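Local coordinates for cation efflux system protein cusF (Escherichia coli, PDB 3E6Z) that binds one copper ion per polypeptide as a periplasmic metallochaperone of the Cus efflux system, which gives resistance to copper and silver, at residues A[16-19]-A[20-23]. The protein carries 1 engineered substitution. Numbering follows the deposited sequence.
With ACT (acetate ion), chain C.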
loop_
_atom_site.group_PDB
_atom_site.type_symbol
_atom_site.label_atom_id
_atom_site.label_comp_id
_atom_site.label_asym_id
_atom_site.label_seq_id
_atom_site.Cartn_x
_atom_site.Cartn_y
_atom_site.Cartn_z
ATOM N N GLY A 16 -6.324 6.535 6.791
ATOM C CA GLY A 16 -5.883 6.624 8.139
ATOM C C GLY A 16 -4.372 6.363 8.235
ATOM O O GLY A 16 -3.857 5.531 7.422
ATOM N N ILE A 17 -3.732 6.977 9.203
ATOM C CA ILE A 17 -2.313 6.755 9.477
ATOM C C ILE A 17 -2.165 6.585 10.942
ATOM O O ILE A 17 -2.453 7.502 11.726
ATOM C CB ILE A 17 -1.408 7.906 8.967
ATOM C CG1 ILE A 17 -1.569 8.086 7.455
ATOM C CG2 ILE A 17 0.056 7.612 9.353
ATOM C CD1 ILE A 17 -1.040 9.446 6.990
ATOM N N ASP A 18 -1.658 5.428 11.385
ATOM C CA ASP A 18 -1.479 5.187 12.808
ATOM C C ASP A 18 -0.014 4.844 13.020
ATOM O O ASP A 18 0.442 3.734 12.712
ATOM C CB ASP A 18 -2.378 4.063 13.279
ATOM C CG ASP A 18 -2.275 3.802 14.824
ATOM O OD1 ASP A 18 -1.286 4.161 15.446
ATOM O OD2 ASP A 18 -3.183 3.199 15.333
ATOM N N LEU A 19 0.750 5.803 13.465
ATOM C CA LEU A 19 2.191 5.613 13.743
ATOM C C LEU A 19 2.531 4.960 15.078
ATOM O O LEU A 19 3.741 4.813 15.432
ATOM C CB LEU A 19 2.937 6.929 13.636
ATOM C CG LEU A 19 2.861 7.567 12.254
ATOM C CD1 LEU A 19 3.694 8.838 12.189
ATOM C CD2 LEU A 19 3.211 6.552 11.135
ATOM N N GLU A 20 1.555 4.529 15.831
ATOM C CA GLU A 20 1.800 3.665 16.984
ATOM C C GLU A 20 1.831 2.213 16.514
ATOM O O GLU A 20 2.734 1.419 16.881
ATOM C CB GLU A 20 0.709 3.841 18.060
ATOM C CG GLU A 20 1.126 4.786 19.181
ATOM C CD GLU A 20 -0.060 5.360 19.955
ATOM O OE1 GLU A 20 -1.236 4.915 19.747
ATOM O OE2 GLU A 20 0.157 6.295 20.770
ATOM N N SER A 21 0.852 1.816 15.724
ATOM C CA SER A 21 0.741 0.444 15.255
ATOM C C SER A 21 1.453 0.252 13.932
ATOM O O SER A 21 1.579 -0.894 13.495
ATOM C CB SER A 21 -0.679 0.023 15.087
ATOM O OG SER A 21 -1.356 0.848 14.129
ATOM N N LYS A 22 1.910 1.384 13.335
ATOM C CA LYS A 22 2.668 1.375 12.050
ATOM C C LYS A 22 1.764 0.830 10.913
ATOM O O LYS A 22 2.169 0.001 10.116
ATOM C CB LYS A 22 3.974 0.574 12.142
ATOM C CG LYS A 22 4.946 1.097 13.248
ATOM C CD LYS A 22 5.455 2.521 13.030
ATOM C CE LYS A 22 6.543 3.045 13.942
ATOM N NZ LYS A 22 6.143 3.137 15.360
ATOM N N LYS A 23 0.517 1.391 10.837
ATOM C CA LYS A 23 -0.476 0.931 9.884
ATOM C C LYS A 23 -1.013 2.149 9.096
ATOM O O LYS A 23 -1.445 3.130 9.709
ATOM C CB LYS A 23 -1.627 0.210 10.565
ATOM C CG LYS A 23 -1.255 -1.043 11.333
ATOM C CD LYS A 23 -0.844 -2.218 10.472
ATOM C CE LYS A 23 -0.378 -3.344 11.354
ATOM N NZ LYS A 23 -0.180 -4.636 10.576
HETATM C C ACT C . -3.258 -5.923 8.688
HETATM O O ACT C . -2.134 -5.481 8.751
HETATM O OXT ACT C . -4.047 -5.854 9.703
HETATM C CH3 ACT C . -3.706 -6.513 7.426
#
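Asp18 and Lys23 close the hairpin between strands 8-18 and 23-28 of this small OB-fold barrel, where Lys22 and Lys23 both face Asp18 and so make a G1 beta bulge. The closing pair is hydrogen-bonded both ways: Asp18 N gives to Lys23 O at 2.9 Å, nearly in line with the carbonyl, and Lys23 N returns the bond to Asp18 O. Lys22 has positive phi (64°), and its N adds a weak bond to the same Asp18 O. The tight part is the Asp18 carboxylate. With CG anti to the backbone N (chi1 -177°), it folds over the turn, and OD1 takes two amides: Glu20 N at 2.9 Å, nearly along the C-O axis, and Ser21 N at 3.2 Å, from above the carboxylate plane. This grip on OD1 should restrain the turning of the carboxylate and probably favour its charged form. The solvent side is looser. Glu20 was modelled in two conformers, and Lys23 runs away from the turn, its NZ hydrogen-bonding to an acetate ion, probably from the crystallisation liquor, and to Thr44 OG1. Lys22 instead doubles back, bent at chi2 and chi4, until NZ donates a hydrogen bond to Leu19 O at 2.9 Å, approaching 33° out of the carbonyl plane.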